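Local coordinates for FERM, RhoGEF and pleckstrin domain protein 2 (Danio rerio, PDB 6D21) that probably activates RAC1 as a guanine nucleotide exchange factor in semaphorin signalling and actin remodelling, and carries this FERM domain, a module associated with membrane targeting, at residues A[140-144]-A[157-161]; A[121-126]-A[163-167]; A[225-229]-A[276-281]. One frame throughout, in Å; residues are numbered along the deposited sequence.

Contact 1 of 3, residues A[140-144]-A[157-161]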
loop_
_atom_site.group_PDB
_atom_site.type_symbol
_atom_site.label_atom_id
_atom_site.label_comp_id
_atom_site.label_asym_id
_atom_site.label_seq_id
_atom_site.Cartn_x
_atom_site.Cartn_y
_atom_site.Cartn_z
ATOM N N ASP A 140 -20.951 -4.659 19.367
ATOM C CA ASP A 140 -19.821 -5.289 18.689
ATOM C C ASP A 140 -20.301 -6.364 17.714
ATOM O O ASP A 140 -19.814 -6.450 16.592
ATOM C CB ASP A 140 -18.841 -5.884 19.703
ATOM C CG ASP A 140 -17.882 -4.845 20.266
ATOM O OD1 ASP A 140 -18.321 -3.713 20.561
ATOM O OD2 ASP A 140 -16.679 -5.157 20.397
ATOM N N ARG A 141 -21.266 -7.175 18.138
ATOM C CA ARG A 141 -21.802 -8.205 17.258
ATOM C C ARG A 141 -22.538 -7.587 16.066
ATOM O O ARG A 141 -22.435 -8.083 14.937
ATOM C CB ARG A 141 -22.716 -9.145 18.042
ATOM C CG ARG A 141 -21.968 -9.917 19.117
ATOM C CD ARG A 141 -22.866 -10.735 20.027
ATOM N NE ARG A 141 -22.058 -11.379 21.058
ATOM C CZ ARG A 141 -21.442 -12.547 20.903
ATOM N NH1 ARG A 141 -21.561 -13.218 19.765
ATOM N NH2 ARG A 141 -20.713 -13.048 21.891
ATOM N N GLU A 142 -23.261 -6.495 16.312
ATOM C CA GLU A 142 -23.963 -5.791 15.238
ATOM C C GLU A 142 -22.970 -5.198 14.239
ATOM O O GLU A 142 -23.152 -5.303 13.023
ATOM C CB GLU A 142 -24.861 -4.701 15.809
ATOM N N PHE A 143 -21.915 -4.583 14.759
ATOM C CA PHE A 143 -20.882 -4.011 13.908
ATOM C C PHE A 143 -20.205 -5.070 13.027
ATOM O O PHE A 143 -20.006 -4.858 11.829
ATOM C CB PHE A 143 -19.835 -3.285 14.757
ATOM C CG PHE A 143 -18.742 -2.629 13.946
ATOM C CD1 PHE A 143 -18.952 -1.398 13.347
ATOM C CD2 PHE A 143 -17.503 -3.238 13.795
ATOM C CE1 PHE A 143 -17.958 -0.786 12.608
ATOM C CE2 PHE A 143 -16.492 -2.634 13.051
ATOM C CZ PHE A 143 -16.719 -1.401 12.460
ATOM N N LEU A 144 -19.858 -6.211 13.620
ATOM C CA LEU A 144 -19.101 -7.231 12.902
ATOM C C LEU A 144 -19.975 -7.994 11.899
ATOM O O LEU A 144 -19.464 -8.554 10.918
ATOM C CB LEU A 144 -18.434 -8.195 13.890
ATOM C CG LEU A 144 -17.245 -7.632 14.690
ATOM C CD1 LEU A 144 -16.781 -8.636 15.755
ATOM C CD2 LEU A 144 -16.077 -7.237 13.772
ATOM N N GLN A 157 -14.397 -13.829 15.085
ATOM C CA GLN A 157 -15.143 -12.704 15.629
ATOM C C GLN A 157 -15.123 -12.710 17.152
ATOM O O GLN A 157 -15.013 -11.655 17.769
ATOM C CB GLN A 157 -16.584 -12.699 15.096
ATOM C CG GLN A 157 -16.636 -12.316 13.617
ATOM C CD GLN A 157 -18.042 -12.212 13.043
ATOM O OE1 GLN A 157 -18.282 -11.460 12.087
ATOM N NE2 GLN A 157 -18.971 -12.970 13.610
ATOM N N GLU A 158 -15.208 -13.893 17.755
ATOM C CA GLU A 158 -15.157 -14.001 19.215
ATOM C C GLU A 158 -13.823 -13.488 19.761
ATOM O O GLU A 158 -13.784 -12.770 20.757
ATOM C CB GLU A 158 -15.382 -15.447 19.659
ATOM C CG GLU A 158 -16.783 -15.974 19.373
ATOM C CD GLU A 158 -17.879 -15.056 19.892
ATOM O OE1 GLU A 158 -17.866 -14.739 21.101
ATOM O OE2 GLU A 158 -18.752 -14.652 19.091
ATOM N N LYS A 159 -12.730 -13.854 19.104
ATOM C CA LYS A 159 -11.420 -13.376 19.521
ATOM C C LYS A 159 -11.279 -11.873 19.350
ATOM O O LYS A 159 -10.683 -11.197 20.193
ATOM C CB LYS A 159 -10.308 -14.061 18.744
ATOM C CG LYS A 159 -8.978 -13.858 19.422
ATOM C CD LYS A 159 -7.812 -14.271 18.572
ATOM C CE LYS A 159 -6.537 -13.813 19.252
ATOM N NZ LYS A 159 -6.395 -14.443 20.600
ATOM N N ILE A 160 -11.797 -11.358 18.243
ATOM C CA ILE A 160 -11.798 -9.925 18.016
ATOM C C ILE A 160 -12.494 -9.190 19.158
ATOM O O ILE A 160 -11.984 -8.186 19.648
ATOM C CB ILE A 160 -12.470 -9.574 16.678
ATOM C CG1 ILE A 160 -11.595 -10.042 15.507
ATOM C CG2 ILE A 160 -12.699 -8.080 16.548
ATOM C CD1 ILE A 160 -12.227 -9.810 14.154
ATOM N N MET A 161 -13.642 -9.702 19.602
ATOM C CA MET A 161 -14.425 -9.016 20.632
ATOM C C MET A 161 -13.761 -9.156 21.993
ATOM O O MET A 161 -13.703 -8.203 22.766
ATOM C CB MET A 161 -15.862 -9.549 20.670
ATOM C CG MET A 161 -16.724 -9.072 19.497
ATOM S SD MET A 161 -18.398 -9.747 19.497
ATOM C CE MET A 161 -18.077 -11.493 19.234
#
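D140 and M161 mark one end of this helix pair, their CA atoms 6.8 Å apart, and L144 and Q157 the other, CA to CA 7.3 Å. The two short helical segments run at 130°, nearer antiparallel than parallel but splayed, with their axes 10.9 Å apart at closest. M161 fills the angle. Its CG lies 3.8 Å from L144 CD1 and as far from D140 CB, M161 sliding past each in the opposite direction. Beyond CG, SD sits against R141 CG at 3.6 Å, and a bend at chi3 (-66°) lays the methyl CE over the centre of the R141 guanidinium face. Further out, that guanidinium meets the E158 carboxylate in a salt bridge, NH1 to OE2 3.2 Å, with planes 25° apart; both of its bonds are bent and weak, and D137 holds R141 NE. L144 CB rests near the Q157 amide, whose OE1 is hydrogen-bonded to Q153. The salt bridge lies at the exposed margin, the L144-M161 packing inside, and D140's buried carboxylate turns to H164. Helix 137-146 and helix 157-164 both pack against helix 117-132, D140 touching I132 and K159 touching A121, while L149 and L150 adjoin L144 and I160.

Contact 2 of 3, residues A[121-126]-A[163-167]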
loop_
_atom_site.group_PDB
_atom_site.type_symbol
_atom_site.label_atom_id
_atom_site.label_comp_id
_atom_site.label_asym_id
_atom_site.label_seq_id
_atom_site.Cartn_x
_atom_site.Cartn_y
_atom_site.Cartn_z
ATOM N N ALA A 121 -6.721 -10.580 14.399
ATOM C CA ALA A 121 -7.773 -10.305 15.378
ATOM C C ALA A 121 -7.431 -9.075 16.235
ATOM O O ALA A 121 -8.295 -8.261 16.555
ATOM C CB ALA A 121 -7.999 -11.527 16.257
ATOM N N LEU A 122 -6.157 -8.941 16.583
ATOM C CA LEU A 122 -5.695 -7.832 17.405
ATOM C C LEU A 122 -5.780 -6.502 16.643
ATOM O O LEU A 122 -6.284 -5.513 17.171
ATOM C CB LEU A 122 -4.271 -8.087 17.871
ATOM C CG LEU A 122 -3.644 -6.916 18.618
ATOM C CD1 LEU A 122 -4.397 -6.661 19.920
ATOM C CD2 LEU A 122 -2.153 -7.183 18.857
ATOM N N LEU A 123 -5.316 -6.493 15.396
ATOM C CA LEU A 123 -5.500 -5.327 14.532
ATOM C C LEU A 123 -6.989 -4.981 14.396
ATOM O O LEU A 123 -7.389 -3.823 14.535
ATOM C CB LEU A 123 -4.881 -5.572 13.142
ATOM C CG LEU A 123 -3.353 -5.572 13.070
ATOM C CD1 LEU A 123 -2.859 -6.163 11.758
ATOM C CD2 LEU A 123 -2.817 -4.128 13.248
ATOM N N ALA A 124 -7.820 -5.983 14.133
ATOM C CA ALA A 124 -9.245 -5.728 13.965
ATOM C C ALA A 124 -9.865 -5.155 15.255
ATOM O O ALA A 124 -10.745 -4.287 15.201
ATOM C CB ALA A 124 -9.969 -7.012 13.542
ATOM N N SER A 125 -9.397 -5.633 16.411
ATOM C CA SER A 125 -9.961 -5.189 17.689
ATOM C C SER A 125 -9.676 -3.709 17.926
ATOM O O SER A 125 -10.512 -3.000 18.467
ATOM C CB SER A 125 -9.432 -6.027 18.856
ATOM O OG SER A 125 -8.112 -5.667 19.230
ATOM N N HIS A 126 -8.500 -3.238 17.523
ATOM C CA HIS A 126 -8.204 -1.802 17.586
ATOM C C HIS A 126 -8.985 -0.996 16.551
ATOM O O HIS A 126 -9.408 0.142 16.809
ATOM C CB HIS A 126 -6.707 -1.546 17.402
ATOM C CG HIS A 126 -5.897 -1.889 18.606
ATOM N ND1 HIS A 126 -6.012 -1.201 19.796
ATOM C CD2 HIS A 126 -4.988 -2.868 18.821
ATOM C CE1 HIS A 126 -5.193 -1.732 20.686
ATOM N NE2 HIS A 126 -4.562 -2.745 20.121
ATOM N N LEU A 163 -10.573 -9.432 22.572
ATOM C CA LEU A 163 -9.470 -8.482 22.604
ATOM C C LEU A 163 -9.955 -7.028 22.717
ATOM O O LEU A 163 -9.295 -6.193 23.337
ATOM C CB LEU A 163 -8.597 -8.647 21.363
ATOM C CG LEU A 163 -7.819 -9.959 21.285
ATOM C CD1 LEU A 163 -7.081 -10.067 19.955
ATOM C CD2 LEU A 163 -6.848 -10.053 22.453
ATOM N N HIS A 164 -11.102 -6.730 22.116
ATOM C CA HIS A 164 -11.665 -5.382 22.164
ATOM C C HIS A 164 -12.039 -4.971 23.606
ATOM O O HIS A 164 -12.114 -3.790 23.918
ATOM C CB HIS A 164 -12.883 -5.293 21.242
ATOM C CG HIS A 164 -13.516 -3.937 21.189
ATOM N ND1 HIS A 164 -14.832 -3.748 20.821
ATOM C CD2 HIS A 164 -13.019 -2.704 21.453
ATOM C CE1 HIS A 164 -15.116 -2.458 20.855
ATOM N NE2 HIS A 164 -14.034 -1.803 21.238
ATOM N N ARG A 165 -12.253 -5.947 24.484
ATOM C CA ARG A 165 -12.548 -5.666 25.899
ATOM C C ARG A 165 -11.372 -4.986 26.606
ATOM O O ARG A 165 -11.553 -4.333 27.632
ATOM C CB ARG A 165 -12.923 -6.957 26.651
ATOM C CG ARG A 165 -14.260 -7.568 26.227
ATOM C CD ARG A 165 -14.622 -8.789 27.063
ATOM N NE ARG A 165 -15.887 -8.609 27.775
ATOM C CZ ARG A 165 -16.005 -8.536 29.099
ATOM N NH1 ARG A 165 -14.930 -8.626 29.874
ATOM N NH2 ARG A 165 -17.201 -8.368 29.654
ATOM N N ARG A 166 -10.168 -5.151 26.065
ATOM C CA ARG A 166 -8.971 -4.568 26.660
ATOM C C ARG A 166 -8.811 -3.076 26.378
ATOM O O ARG A 166 -8.088 -2.391 27.088
ATOM C CB ARG A 166 -7.719 -5.282 26.155
ATOM C CG ARG A 166 -7.704 -6.788 26.314
ATOM C CD ARG A 166 -6.428 -7.328 25.688
ATOM N NE ARG A 166 -6.243 -8.761 25.896
ATOM C CZ ARG A 166 -5.207 -9.450 25.424
ATOM N NH1 ARG A 166 -4.266 -8.834 24.716
ATOM N NH2 ARG A 166 -5.109 -10.753 25.655
ATOM N N HIS A 167 -9.467 -2.576 25.335
ATOM C CA HIS A 167 -9.132 -1.250 24.824
ATOM C C HIS A 167 -10.063 -0.163 25.359
ATOM O O HIS A 167 -10.253 0.865 24.707
ATOM C CB HIS A 167 -9.172 -1.233 23.289
ATOM C CG HIS A 167 -8.444 -2.373 22.639
ATOM N ND1 HIS A 167 -7.320 -2.958 23.183
ATOM C CD2 HIS A 167 -8.682 -3.027 21.477
ATOM C CE1 HIS A 167 -6.900 -3.926 22.386
ATOM N NE2 HIS A 167 -7.706 -3.985 21.343
#
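S125 faces H164 where the two backbones come nearest, CA to CA 4.8 Å, an approach that a small side chain permits. The tight part of the contact is largely polar and aromatic. H167 NE2 donates to S125 OG at 2.7 Å, with the oxygen only 6° out of the imidazole plane, and S125 OG in turn donates a hydrogen bond to L122 O at 2.8 Å. With chi1 at 77°, the hydroxyl sits between backbone N and carbonyl carbon and can reach both partners. One face of the H167 ring stacks on H126, offset, with centroids 3.8 Å apart and planes at 14°; L163 O lies over the rim of the other. The in-plane bond and the stack together fix the ring's rotation. L163 completes the close packing, its CD1 against L122 CA at 3.7 Å and, a little further off, A121 CB.

The loose side lies beyond. L122 CD1 only skirts the H167 edge, and toward solvent R166 is poorly ordered and makes no contact with 121-126. H164 turns its ring nitrogens elsewhere, ND1 to D140 and NE2 to G133. H126 and L122 also touch I182 of helix 172-183. Helix-on-helix packing of this kind builds the all-helical central lobe of the FERM domain; here H167 closes over the joint.

Contact 3 of 3, residues A[225-229]-A[276-281]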
loop_
_atom_site.group_PDB
_atom_site.type_symbol
_atom_site.label_atom_id
_atom_site.label_comp_id
_atom_site.label_asym_id
_atom_site.label_seq_id
_atom_site.Cartn_x
_atom_site.Cartn_y
_atom_site.Cartn_z
ATOM N N PHE A 225 18.276 -6.596 0.036
ATOM C CA PHE A 225 19.412 -5.834 -0.486
ATOM C C PHE A 225 19.223 -4.359 -0.197
ATOM O O PHE A 225 18.401 -3.688 -0.831
ATOM C CB PHE A 225 19.575 -6.071 -1.988
ATOM C CG PHE A 225 19.611 -7.526 -2.358
ATOM C CD1 PHE A 225 20.695 -8.313 -2.009
ATOM C CD2 PHE A 225 18.546 -8.115 -3.030
ATOM C CE1 PHE A 225 20.734 -9.667 -2.338
ATOM C CE2 PHE A 225 18.575 -9.468 -3.360
ATOM C CZ PHE A 225 19.671 -10.242 -3.010
ATOM N N ASN A 226 19.971 -3.862 0.782
ATOM C CA ASN A 226 19.894 -2.464 1.165
ATOM C C ASN A 226 20.371 -1.590 0.034
ATOM O O ASN A 226 21.154 -2.039 -0.805
ATOM C CB ASN A 226 20.727 -2.195 2.414
ATOM C CG ASN A 226 20.276 -3.011 3.596
ATOM O OD1 ASN A 226 19.127 -2.917 4.029
ATOM N ND2 ASN A 226 21.172 -3.843 4.117
ATOM N N TRP A 227 19.903 -0.346 0.012
ATOM C CA TRP A 227 20.339 0.597 -1.013
ATOM C C TRP A 227 21.853 0.701 -1.073
ATOM O O TRP A 227 22.427 0.796 -2.157
ATOM C CB TRP A 227 19.758 1.986 -0.771
ATOM C CG TRP A 227 18.277 2.059 -0.764
ATOM C CD1 TRP A 227 17.491 2.482 0.266
ATOM C CD2 TRP A 227 17.386 1.702 -1.832
ATOM N NE1 TRP A 227 16.167 2.424 -0.094
ATOM C CE2 TRP A 227 16.074 1.945 -1.374
ATOM C CE3 TRP A 227 17.569 1.206 -3.125
ATOM C CZ2 TRP A 227 14.950 1.713 -2.168
ATOM C CZ3 TRP A 227 16.445 0.971 -3.912
ATOM C CH2 TRP A 227 15.158 1.226 -3.433
ATOM N N SER A 228 22.493 0.691 0.098
ATOM C CA SER A 228 23.949 0.821 0.184
ATOM C C SER A 228 24.666 -0.320 -0.542
ATOM O O SER A 228 25.792 -0.151 -1.020
ATOM C CB SER A 228 24.404 0.861 1.645
ATOM O OG SER A 228 24.071 -0.354 2.298
ATOM N N LYS A 229 24.010 -1.478 -0.616
ATOM C CA LYS A 229 24.595 -2.647 -1.266
ATOM C C LYS A 229 24.283 -2.730 -2.758
ATOM O O LYS A 229 24.844 -3.563 -3.461
ATOM C CB LYS A 229 24.129 -3.929 -0.579
ATOM C CG LYS A 229 24.538 -4.011 0.882
ATOM C CD LYS A 229 24.039 -5.292 1.536
ATOM C CE LYS A 229 24.853 -5.620 2.786
ATOM N NZ LYS A 229 26.271 -5.154 2.690
ATOM N N HIS A 276 11.247 4.683 -5.329
ATOM C CA HIS A 276 11.497 4.415 -3.918
ATOM C C HIS A 276 12.862 4.904 -3.490
ATOM O O HIS A 276 12.999 5.534 -2.439
ATOM C CB HIS A 276 11.380 2.921 -3.609
ATOM C CG HIS A 276 10.031 2.516 -3.131
ATOM N ND1 HIS A 276 8.944 2.408 -3.978
ATOM C CD2 HIS A 276 9.572 2.238 -1.890
ATOM C CE1 HIS A 276 7.881 2.045 -3.281
ATOM N NE2 HIS A 276 8.233 1.943 -2.008
ATOM N N HIS A 277 13.874 4.606 -4.299
ATOM C CA HIS A 277 15.234 5.023 -3.982
ATOM C C HIS A 277 15.322 6.543 -3.903
ATOM O O HIS A 277 15.881 7.115 -2.964
ATOM C CB HIS A 277 16.231 4.517 -5.025
ATOM C CG HIS A 277 17.610 5.063 -4.827
ATOM N ND1 HIS A 277 18.086 6.159 -5.518
ATOM C CD2 HIS A 277 18.598 4.696 -3.977
ATOM C CE1 HIS A 277 19.316 6.428 -5.119
ATOM N NE2 HIS A 277 19.651 5.557 -4.183
ATOM N N SER A 278 14.772 7.192 -4.913
ATOM C CA SER A 278 14.742 8.641 -4.950
ATOM C C SER A 278 13.996 9.196 -3.725
ATOM O O SER A 278 14.515 10.068 -3.025
ATOM C CB SER A 278 14.115 9.108 -6.270
ATOM O OG SER A 278 13.664 10.447 -6.206
ATOM N N PHE A 279 12.815 8.654 -3.427
ATOM C CA PHE A 279 12.012 9.165 -2.315
ATOM C C PHE A 279 12.753 9.037 -0.977
ATOM O O PHE A 279 12.846 10.007 -0.196
ATOM C CB PHE A 279 10.654 8.445 -2.252
ATOM C CG PHE A 279 9.757 8.945 -1.161
ATOM C CD1 PHE A 279 9.021 10.105 -1.329
ATOM C CD2 PHE A 279 9.661 8.265 0.040
ATOM C CE1 PHE A 279 8.205 10.572 -0.329
ATOM C CE2 PHE A 279 8.849 8.731 1.053
ATOM C CZ PHE A 279 8.122 9.882 0.870
ATOM N N PHE A 280 13.327 7.861 -0.730
ATOM C CA PHE A 280 13.948 7.593 0.570
ATOM C C PHE A 280 15.436 7.916 0.713
ATOM O O PHE A 280 15.967 7.830 1.821
ATOM C CB PHE A 280 13.741 6.129 0.946
ATOM C CG PHE A 280 12.323 5.805 1.316
ATOM C CD1 PHE A 280 11.788 6.273 2.509
ATOM C CD2 PHE A 280 11.522 5.061 0.468
ATOM C CE1 PHE A 280 10.485 5.985 2.868
ATOM C CE2 PHE A 280 10.212 4.752 0.830
ATOM C CZ PHE A 280 9.696 5.220 2.025
ATOM N N ARG A 281 16.109 8.277 -0.376
ATOM C CA ARG A 281 17.566 8.492 -0.331
ATOM C C ARG A 281 18.038 9.822 -0.903
ATOM O O ARG A 281 19.030 10.382 -0.441
ATOM C CB ARG A 281 18.293 7.368 -1.079
ATOM C CG ARG A 281 18.034 5.982 -0.538
ATOM C CD ARG A 281 18.699 5.775 0.813
ATOM N NE ARG A 281 20.132 5.513 0.673
ATOM C CZ ARG A 281 20.878 4.909 1.595
ATOM N NH1 ARG A 281 20.330 4.503 2.733
ATOM N NH2 ARG A 281 22.171 4.700 1.377
#
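W227 lays one indole face over the last turn of helix 263-281, overlapping H277 and R281 at once. H277 CB stands above the six-membered ring, 3.9 Å from its centroid and 18° off the normal, a CH-pi contact. The imidazole adds a T-shaped one: its edge points at the same face, planes at 72°, bringing CD2 to 3.7 Å from W227 CE3. The H277 first torsion, 173°, puts CG opposite the backbone N and so turns the imidazole edge to the indole.

One turn later R281 takes the five-membered ring. Its CG makes a second CH-pi contact, 4.0 Å from that centroid, and CD lies 3.5 Å from W227 CD1. The arginine then bends at both chi2 and chi3, curling its guanidinium over W227 CB rather than stretching straight into solvent. R281 CB meanwhile rests on a face of the H277 ring, so the two helix residues also brace each other. H276 contributes at the far end of the indole, CB to W227 CZ2 4.0 Å. The one polar atom of the indole, NE1, is satisfied by H210 O, which helps to set the ring's tilt.

W227 opens the 3-10 turn that follows edge strand 220-226, and L213 of the adjoining strand and V208 of the one beyond touch its side chain. On another side of the helix, F279 stacks with F83. A C-terminal helix closing one end of a strongly bent antiparallel β-sandwich is the hallmark of the PH-like fold, here the C-terminal lobe of the FERM domain; W227 pins an edge strand's end to that helix.

Contacts 1 and 2 are neighbours, their centres 9 Å apart, and both draw on helix 157-164. Along the chain contact 1 is nested within the loop that contact 2 closes, and helices 117-132, 137-146 and 157-164 pack together in the central lobe; D140 and H164 probably join the two contacts by a hydrogen bond. Contact 3 follows in series, in the PH-like lobe, with its centre about 41 Å from that of contact 1 and about 35 Å from that of contact 2, and touches neither. The set illustrates how a FERM domain is built from distinct lobes, each with its own internal packing: helix on helix in one, a helix end on a tryptophan after an edge strand in another.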